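Side-chain contacts in C-type lectin domain family 4, member a4 (Mus musculus, PDB 3VYK), which serves as a cell-surface lectin receptor of dendritic cells, its calcium-binding C-type lectin domain recognising an N-glycan with bisecting N-acetylglucosamine: residues 16-21 / 29-34; 50-55 / 101-106. One frame throughout, in Å; residues are numbered along the deposited sequence.

Contact 1: 16-21 / 29-34; sequences FILNDS and EEKCSH
Lys31 sets its CG anti to the carbonyl carbon (chi1 -69°) and then runs fully extended, which carries its methylenes past Leu18 and its NZ on to Ser21. Leu18 turns its side chain to the helix, and CD1 is the nearer of its two methyls: Leu18 CD1 lies 3.9 Å from both Lys31 CD and Lys31 CB, against the CB-to-CD part of the lysine chain, which crosses the leucine at about a right angle. In this C-type lectin domain the contact lays the helix 25-34 against strand 13-19, close to where the chain turns a corner at Asp20. Cys32, next along the helix, is tied by its disulfide to Cys125 on strand 121-128, the strand that also pairs with Leu18 through Ser123. At the outer end Lys31 NZ comes within 2.8 Å of Ser21 OG and gives a hydrogen bond to a water 2.7 Å away, which in turn makes a weak bond to Ser21 O. Ser21 OG donates to Asp20 OD1 (2.8 Å), meeting that oxygen nearly along its C-O axis. Asp20 OD1 remains 5.0 Å from Lys31 NZ, where the opposite charges may attract without pairing directly.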
ATOM      1  N   PHE A  16       5.977  -3.100  -8.046  1.00 17.73           N
ATOM      2  CA  PHE A  16       5.228  -4.119  -8.778  1.00 18.48           C
ATOM      3  C   PHE A  16       3.766  -4.015  -8.387  1.00 17.95           C
ATOM      4  O   PHE A  16       3.433  -4.030  -7.196  1.00 18.09           O
ATOM      5  CB  PHE A  16       5.752  -5.520  -8.457  1.00 19.86           C
ATOM      6  CG  PHE A  16       5.151  -6.599  -9.316  1.00 21.22           C
ATOM      7  CD1 PHE A  16       5.626  -6.827 -10.600  1.00 22.24           C
ATOM      8  CD2 PHE A  16       4.103  -7.380  -8.839  1.00 21.85           C
ATOM      9  CE1 PHE A  16       5.068  -7.819 -11.396  1.00 23.45           C
ATOM     10  CE2 PHE A  16       3.539  -8.376  -9.629  1.00 22.97           C
ATOM     11  CZ  PHE A  16       4.021  -8.590 -10.910  1.00 23.53           C
ATOM     12  N   ILE A  17       2.903  -3.908  -9.391  1.00 18.46           N
ATOM     13  CA  ILE A  17       1.473  -3.797  -9.173  0.50 19.26           C
ATOM     14  C   ILE A  17       0.881  -5.190  -9.310  1.00 20.67           C
ATOM     15  O   ILE A  17       0.846  -5.752 -10.408  1.00 20.94           O
ATOM     16  CB  ILE A  17       0.808  -2.825 -10.179  1.00 19.37           C
ATOM     17  CG1 ILE A  17       1.590  -1.501 -10.284  1.00 20.91           C
ATOM     18  CG2 ILE A  17      -0.672  -2.638  -9.844  1.00 20.18           C
ATOM     19  CD1 ILE A  17       1.698  -0.696  -8.997  1.00 21.24           C
ATOM     20  N   LEU A  18       0.452  -5.751  -8.184  1.00 20.81           N
ATOM     21  CA  LEU A  18      -0.038  -7.122  -8.140  1.00 21.93           C
ATOM     22  C   LEU A  18      -1.516  -7.128  -8.516  1.00 21.94           C
ATOM     23  O   LEU A  18      -2.395  -6.984  -7.654  1.00 20.64           O
ATOM     24  CB  LEU A  18       0.203  -7.719  -6.748  1.00 23.36           C
ATOM     25  CG  LEU A  18       0.529  -9.207  -6.640  1.00 25.32           C
ATOM     26  CD1 LEU A  18       1.096  -9.523  -5.266  1.00 25.73           C
ATOM     27  CD2 LEU A  18      -0.702 -10.051  -6.930  1.00 26.41           C
ATOM     28  N   ASN A  19      -1.763  -7.277  -9.818  1.00 22.72           N
ATOM     29  CA  ASN A  19      -3.086  -7.185 -10.432  0.50 22.50           C
ATOM     30  C   ASN A  19      -3.705  -8.542 -10.779  1.00 24.11           C
ATOM     31  O   ASN A  19      -4.912  -8.620 -10.998  1.00 23.97           O
ATOM     32  CB  ASN A  19      -3.009  -6.378 -11.738  0.50 21.84           C
ATOM     33  CG  ASN A  19      -3.046  -4.876 -11.523  0.50 21.32           C
ATOM     34  OD1 ASN A  19      -2.463  -4.124 -12.305  0.50 21.48           O
ATOM     35  ND2 ASN A  19      -3.751  -4.431 -10.487  0.50 20.23           N
ATOM     36  N   ASP A  20      -2.886  -9.589 -10.853  1.00 26.36           N
ATOM     37  CA  ASP A  20      -3.332 -10.862 -11.456  1.00 28.72           C
ATOM     38  C   ASP A  20      -4.200 -11.719 -10.532  1.00 28.99           C
ATOM     39  O   ASP A  20      -4.848 -12.676 -10.975  1.00 29.94           O
ATOM     40  CB  ASP A  20      -2.147 -11.658 -12.042  1.00 30.62           C
ATOM     41  CG  ASP A  20      -1.342 -12.424 -10.988  1.00 32.89           C
ATOM     42  OD1 ASP A  20      -1.681 -12.400  -9.783  1.00 34.70           O
ATOM     43  OD2 ASP A  20      -0.348 -13.074 -11.385  1.00 34.93           O
ATOM     44  N   SER A  21      -4.209 -11.360  -9.251  1.00 27.49           N
ATOM     45  CA  SER A  21      -4.988 -12.074  -8.245  1.00 26.43           C
ATOM     46  C   SER A  21      -5.179 -11.203  -7.010  1.00 26.14           C
ATOM     47  O   SER A  21      -4.506 -10.177  -6.849  1.00 24.16           O
ATOM     48  CB  SER A  21      -4.298 -13.389  -7.860  1.00 28.03           C
ATOM     49  OG  SER A  21      -2.967 -13.166  -7.433  1.00 28.63           O
ATOM     50  N   GLU A  29       1.637  -9.837   1.607  1.00 20.00           N
ATOM     51  CA  GLU A  29       2.998  -9.618   2.090  1.00 20.77           C
ATOM     52  C   GLU A  29       3.896 -10.821   1.794  1.00 21.60           C
ATOM     53  O   GLU A  29       5.066 -10.645   1.461  1.00 21.45           O
ATOM     54  CB  GLU A  29       3.017  -9.258   3.582  1.00 21.88           C
ATOM     55  CG  GLU A  29       4.403  -9.157   4.224  1.00 22.79           C
ATOM     56  CD  GLU A  29       5.327  -8.107   3.609  1.00 24.56           C
ATOM     57  OE1 GLU A  29       4.883  -7.303   2.761  1.00 24.73           O
ATOM     58  OE2 GLU A  29       6.513  -8.082   3.996  1.00 25.93           O
ATOM     59  N   GLU A  30       3.330 -12.025   1.881  1.00 22.11           N
ATOM     60  CA  GLU A  30       4.056 -13.253   1.546  1.00 23.53           C
ATOM     61  C   GLU A  30       4.449 -13.281   0.060  1.00 22.85           C
ATOM     62  O   GLU A  30       5.588 -13.631  -0.275  1.00 22.85           O
ATOM     63  CB  GLU A  30       3.216 -14.480   1.935  1.00 26.60           C
ATOM     64  CG  GLU A  30       3.882 -15.834   1.714  1.00 30.53           C
ATOM     65  CD  GLU A  30       2.926 -17.007   1.901  1.00 33.51           C
ATOM     66  OE1 GLU A  30       1.747 -16.790   2.271  1.00 36.49           O
ATOM     67  OE2 GLU A  30       3.357 -18.162   1.675  1.00 36.23           O
ATOM     68  N   LYS A  31       3.521 -12.891  -0.819  1.00 21.30           N
ATOM     69  CA  LYS A  31       3.806 -12.806  -2.254  1.00 21.95           C
ATOM     70  C   LYS A  31       4.932 -11.821  -2.541  1.00 21.70           C
ATOM     71  O   LYS A  31       5.825 -12.111  -3.333  1.00 22.68           O
ATOM     72  CB  LYS A  31       2.561 -12.425  -3.060  1.00 23.06           C
ATOM     73  CG  LYS A  31       1.494 -13.506  -3.111  1.00 23.56           C
ATOM     74  CD  LYS A  31       0.316 -13.061  -3.954  1.00 24.91           C
ATOM     75  CE  LYS A  31      -0.824 -14.061  -3.895  1.00 25.17           C
ATOM     76  NZ  LYS A  31      -1.846 -13.779  -4.937  1.00 26.18           N
ATOM     77  N   CYS A  32       4.894 -10.651  -1.901  1.00 21.37           N
ATOM     78  CA  CYS A  32       5.967  -9.671  -2.093  1.00 21.13           C
ATOM     79  C   CYS A  32       7.295 -10.245  -1.604  1.00 22.52           C
ATOM     80  O   CYS A  32       8.330 -10.107  -2.275  1.00 22.39           O
ATOM     81  CB  CYS A  32       5.666  -8.356  -1.363  1.00 19.26           C
ATOM     82  SG  CYS A  32       4.248  -7.398  -1.959  1.00 18.24           S
ATOM     83  N   SER A  33       7.246 -10.908  -0.449  1.00 23.86           N
ATOM     84  CA  SER A  33       8.430 -11.514   0.172  1.00 25.81           C
ATOM     85  C   SER A  33       9.111 -12.537  -0.739  1.00 26.77           C
ATOM     86  O   SER A  33      10.346 -12.583  -0.804  1.00 26.51           O
ATOM     87  CB  SER A  33       8.072 -12.148   1.520  1.00 27.47           C
ATOM     88  OG  SER A  33       9.237 -12.578   2.203  1.00 30.04           O
ATOM     89  N   HIS A  34       8.307 -13.329  -1.450  1.00 27.90           N
ATOM     90  CA  HIS A  34       8.833 -14.336  -2.385  0.50 30.11           C
ATOM     91  C   HIS A  34       9.583 -13.736  -3.547  1.00 29.84           C
ATOM     92  O   HIS A  34      10.363 -14.420  -4.216  1.00 30.39           O
ATOM     93  CB  HIS A  34       7.722 -15.254  -2.887  1.00 33.42           C
ATOM     94  CG  HIS A  34       7.247 -16.256  -1.858  1.00 36.68           C
ATOM     95  ND1 HIS A  34       5.945 -16.546  -1.677  1.00 38.17           N
ATOM     96  CD2 HIS A  34       7.956 -17.037  -0.941  1.00 38.52           C
ATOM     97  CE1 HIS A  34       5.821 -17.465  -0.699  1.00 39.04           C
ATOM     98  NE2 HIS A  34       7.053 -17.762  -0.248  1.00 39.98           N
TER
HETATM   99  O   HOH W   1      -2.842 -11.278  -4.674  1.00 25.34           O

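Contact 2: 50-55 / 101-106; sequences FITSNL and VIINHK. With NAG (2-acetamido-2-deoxy-beta-D-glucopyranose), chain B.
In the C-type lectin fold the helix 45-53 packs on one side of strand 100-106, whose other side serves the glycan site, and Ile103 is the residue of that strand that meets the helix. Its two branches divide the work. Ile103 CG2 touches Leu55 CD1 at 3.7 Å and Thr52 CG2 at 3.9 Å, while Ile103 CD1, at the end of the longer branch, reaches Ile51 CG2 at 3.9 Å. Each of the three partners crosses the isoleucine at about a right angle, and all of these contacts are methyl to methyl. Thr52 can offer its methyl because OG1 stands between the backbone N and the carbonyl carbon (chi1 66°), where it makes weak hydrogen bonds back to the helix carbonyls of Gln48 and Asp49. Trp110 of the neighbouring strand 109-115 touches Thr52, Leu55 and Ile103 alike, and Ile63 of strand 61-67 also packs on Ile103, which leaves the isoleucine buried.

Strand alternation turns the next residue, Asn104, away from the helix and into the glycan pocket. Asn104 ND2 donates two hydrogen bonds to the N-acetylglucosamine, one to the acetamido oxygen O7 at 3.1 Å and one to the hydroxyl O3 at 3.2 Å, each with an N-H...O angle of 150°. A single amide nitrogen thus grips the sugar at two points, and Asp119 and His121 are hydrogen-bonded to the same sugar. Beside it, Ile102 CD1 approaches the sugar ring at C4 (4.1 Å), and Lys106 CE lies 4.0 Å from the acetamido methyl C8.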
ATOM      1  N   PHE A  50       3.028   8.748  -7.802  1.00 12.61           N
ATOM      2  CA  PHE A  50       3.645   7.776  -8.701  1.00 13.06           C
ATOM      3  C   PHE A  50       2.875   6.454  -8.641  1.00 13.22           C
ATOM      4  O   PHE A  50       2.534   5.876  -9.671  1.00 13.28           O
ATOM      5  CB  PHE A  50       5.130   7.546  -8.387  1.00 13.34           C
ATOM      6  CG  PHE A  50       5.715   6.386  -9.156  1.00 13.59           C
ATOM      7  CD1 PHE A  50       5.786   5.107  -8.590  1.00 14.17           C
ATOM      8  CD2 PHE A  50       6.147   6.563 -10.473  1.00 14.56           C
ATOM      9  CE1 PHE A  50       6.296   4.043  -9.317  1.00 14.75           C
ATOM     10  CE2 PHE A  50       6.654   5.509 -11.191  1.00 14.94           C
ATOM     11  CZ  PHE A  50       6.720   4.246 -10.622  1.00 14.98           C
ATOM     12  N   ILE A  51       2.610   5.981  -7.428  1.00 13.01           N
ATOM     13  CA  ILE A  51       1.935   4.700  -7.264  1.00 13.73           C
ATOM     14  C   ILE A  51       0.540   4.744  -7.879  1.00 13.78           C
ATOM     15  O   ILE A  51       0.195   3.868  -8.687  1.00 14.72           O
ATOM     16  CB  ILE A  51       1.890   4.269  -5.788  1.00 13.80           C
ATOM     17  CG1 ILE A  51       3.299   3.912  -5.296  1.00 13.85           C
ATOM     18  CG2 ILE A  51       0.931   3.092  -5.595  1.00 14.60           C
ATOM     19  CD1 ILE A  51       3.459   3.997  -3.793  1.00 14.35           C
ATOM     20  N   THR A  52      -0.250   5.764  -7.553  1.00 13.81           N
ATOM     21  CA  THR A  52      -1.632   5.784  -8.055  1.00 14.18           C
ATOM     22  C   THR A  52      -1.738   5.923  -9.577  1.00 15.11           C
ATOM     23  O   THR A  52      -2.693   5.436 -10.173  1.00 15.53           O
ATOM     24  CB  THR A  52      -2.522   6.819  -7.340  1.00 14.31           C
ATOM     25  OG1 THR A  52      -2.063   8.143  -7.630  1.00 14.69           O
ATOM     26  CG2 THR A  52      -2.527   6.572  -5.844  1.00 13.83           C
ATOM     27  N   SER A  53      -0.750   6.558 -10.201  1.00 15.65           N
ATOM     28  CA  SER A  53      -0.715   6.651 -11.664  1.00 16.44           C
ATOM     29  C   SER A  53      -0.699   5.272 -12.328  1.00 17.44           C
ATOM     30  O   SER A  53      -1.109   5.134 -13.483  1.00 19.03           O
ATOM     31  CB  SER A  53       0.495   7.483 -12.123  1.00 17.06           C
ATOM     32  OG  SER A  53       1.671   6.709 -12.187  1.00 20.41           O
ATOM     33  N   ASN A  54      -0.218   4.274 -11.588  1.00 17.49           N
ATOM     34  CA  ASN A  54      -0.051   2.905 -12.068  1.00 18.36           C
ATOM     35  C   ASN A  54      -1.196   1.947 -11.710  1.00 18.70           C
ATOM     36  O   ASN A  54      -1.113   0.753 -12.003  1.00 20.47           O
ATOM     37  CB  ASN A  54       1.274   2.348 -11.542  1.00 19.88           C
ATOM     38  CG  ASN A  54       2.472   2.920 -12.268  1.00 21.60           C
ATOM     39  OD1 ASN A  54       3.129   3.850 -11.792  1.00 22.02           O
ATOM     40  ND2 ASN A  54       2.761   2.369 -13.436  1.00 23.29           N
ATOM     41  N   LEU A  55      -2.253   2.467 -11.089  1.00 17.67           N
ATOM     42  CA  LEU A  55      -3.324   1.620 -10.545  1.00 18.31           C
ATOM     43  C   LEU A  55      -4.624   1.666 -11.336  1.00 18.86           C
ATOM     44  O   LEU A  55      -4.943   2.664 -11.985  1.00 20.06           O
ATOM     45  CB  LEU A  55      -3.620   2.019  -9.096  1.00 17.36           C
ATOM     46  CG  LEU A  55      -2.478   2.007  -8.085  1.00 16.73           C
ATOM     47  CD1 LEU A  55      -3.021   2.430  -6.732  1.00 16.15           C
ATOM     48  CD2 LEU A  55      -1.779   0.657  -7.997  1.00 16.40           C
ATOM     49  N   VAL A 101      -4.574  -1.380   5.509  1.00 12.19           N
ATOM     50  CA  VAL A 101      -4.839  -0.177   4.714  1.00 12.15           C
ATOM     51  C   VAL A 101      -4.724  -0.473   3.228  1.00 11.76           C
ATOM     52  O   VAL A 101      -3.754  -1.119   2.781  1.00 12.32           O
ATOM     53  CB  VAL A 101      -3.849   0.952   5.087  1.00 11.71           C
ATOM     54  CG1 VAL A 101      -4.120   2.228   4.279  1.00 12.40           C
ATOM     55  CG2 VAL A 101      -3.892   1.269   6.574  1.00 12.43           C
ATOM     56  N   ILE A 102      -5.714   0.008   2.470  1.00 11.61           N
ATOM     57  CA  ILE A 102      -5.630  -0.002   1.018  1.00 12.02           C
ATOM     58  C   ILE A 102      -5.626   1.403   0.440  1.00 12.19           C
ATOM     59  O   ILE A 102      -6.153   2.343   1.039  1.00 11.78           O
ATOM     60  CB  ILE A 102      -6.785  -0.796   0.333  1.00 12.13           C
ATOM     61  CG1 ILE A 102      -8.169  -0.235   0.702  1.00 12.80           C
ATOM     62  CG2 ILE A 102      -6.638  -2.284   0.615  1.00 13.34           C
ATOM     63  CD1 ILE A 102      -9.318  -0.861  -0.077  1.00 12.89           C
ATOM     64  N   ILE A 103      -5.014   1.513  -0.732  1.00 12.50           N
ATOM     65  CA  ILE A 103      -5.258   2.626  -1.639  1.00 13.23           C
ATOM     66  C   ILE A 103      -6.472   2.236  -2.480  1.00 13.46           C
ATOM     67  O   ILE A 103      -6.496   1.173  -3.103  1.00 14.47           O
ATOM     68  CB  ILE A 103      -4.043   2.874  -2.560  1.00 13.72           C
ATOM     69  CG1 ILE A 103      -2.824   3.280  -1.735  1.00 14.05           C
ATOM     70  CG2 ILE A 103      -4.362   3.939  -3.607  1.00 14.18           C
ATOM     71  CD1 ILE A 103      -1.553   3.429  -2.549  1.00 14.01           C
ATOM     72  N   ASN A 104      -7.475   3.100  -2.501  1.00 13.53           N
ATOM     73  CA  ASN A 104      -8.599   2.936  -3.433  1.00 14.47           C
ATOM     74  C   ASN A 104      -9.082   4.275  -3.974  1.00 15.01           C
ATOM     75  O   ASN A 104      -8.679   5.351  -3.498  1.00 13.95           O
ATOM     76  CB  ASN A 104      -9.743   2.072  -2.833  1.00 14.78           C
ATOM     77  CG  ASN A 104     -10.454   2.733  -1.660  1.00 14.95           C
ATOM     78  OD1 ASN A 104     -10.108   3.818  -1.233  1.00 15.68           O
ATOM     79  ND2 ASN A 104     -11.473   2.053  -1.117  1.00 15.35           N
ATOM     80  N   HIS A 105      -9.924   4.200  -5.000  1.00 15.95           N
ATOM     81  CA  HIS A 105     -10.365   5.384  -5.708  1.00 18.12           C
ATOM     82  C   HIS A 105     -11.814   5.691  -5.459  1.00 19.12           C
ATOM     83  O   HIS A 105     -12.653   4.792  -5.455  1.00 19.68           O
ATOM     84  CB  HIS A 105     -10.114   5.204  -7.192  1.00 18.84           C
ATOM     85  CG  HIS A 105     -10.289   6.464  -7.981  1.00 19.55           C
ATOM     86  ND1 HIS A 105     -11.457   6.787  -8.586  1.00 21.25           N
ATOM     87  CD2 HIS A 105      -9.406   7.506  -8.240  1.00 20.14           C
ATOM     88  CE1 HIS A 105     -11.319   7.970  -9.210  1.00 21.28           C
ATOM     89  NE2 HIS A 105     -10.068   8.415  -8.996  1.00 21.45           N
ATOM     90  N   LYS A 106     -12.092   6.969  -5.228  1.00 20.51           N
ATOM     91  CA  LYS A 106     -13.450   7.463  -4.976  1.00 22.68           C
ATOM     92  C   LYS A 106     -13.680   8.688  -5.852  1.00 24.71           C
ATOM     93  O   LYS A 106     -12.805   9.067  -6.630  1.00 25.77           O
ATOM     94  CB  LYS A 106     -13.649   7.781  -3.482  1.00 22.70           C
ATOM     95  CG  LYS A 106     -13.578   6.551  -2.590  1.00 22.02           C
ATOM     96  CD  LYS A 106     -13.563   6.848  -1.091  1.00 21.88           C
ATOM     97  CE  LYS A 106     -14.958   7.073  -0.534  1.00 22.81           C
ATOM     98  NZ  LYS A 106     -14.891   7.054   0.949  1.00 21.06           N
TER
HETATM   99  C1  NAG B   3     -14.638  -0.685   1.788  1.00 15.21           C
HETATM  100  C2  NAG B   3     -14.144  -0.069   0.471  1.00 16.32           C
HETATM  101  C3  NAG B   3     -13.935  -1.134  -0.605  1.00 17.46           C
HETATM  102  C4  NAG B   3     -13.117  -2.305  -0.057  1.00 17.41           C
HETATM  103  C5  NAG B   3     -13.677  -2.804   1.281  1.00 16.36           C
HETATM  104  C6  NAG B   3     -12.777  -3.838   1.943  1.00 16.13           C
HETATM  105  C7  NAG B   3     -14.862   2.269   0.293  1.00 17.19           C
HETATM  106  C8  NAG B   3     -15.971   3.204  -0.075  1.00 17.73           C
HETATM  107  N2  NAG B   3     -15.095   0.970   0.110  1.00 17.08           N
HETATM  108  O3  NAG B   3     -13.242  -0.553  -1.695  1.00 19.66           O
HETATM  109  O4  NAG B   3     -13.095  -3.360  -0.986  1.00 18.12           O
HETATM  110  O5  NAG B   3     -13.762  -1.724   2.191  1.00 15.34           O
HETATM  111  O6  NAG B   3     -13.043  -5.148   1.487  1.00 17.15           O
HETATM  112  O7  NAG B   3     -13.797   2.703   0.755  1.00 17.24           O

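Contacts 1 and 2 each place one of the domain's two helices against the same curled, mixed sheet. Contact 2 lies nearer the centre of the chain and is purely apolar across its segments, whereas contact 1 grades from a buried leucine to a polar outer end where a water bridges to the lysine. Their places differ too: residues 16-21 / 29-34 lie away from the calcium and glycan sites, while residues 101-106 carry part of the glycan pocket. The two still touch, although their centres are 15 Å apart: Ile17, next to Leu18 on strand 13-19, packs its CD1 3.9 Å from Leu55 CD2, bringing strand 13-19 up against the segment that follows helix 45-53.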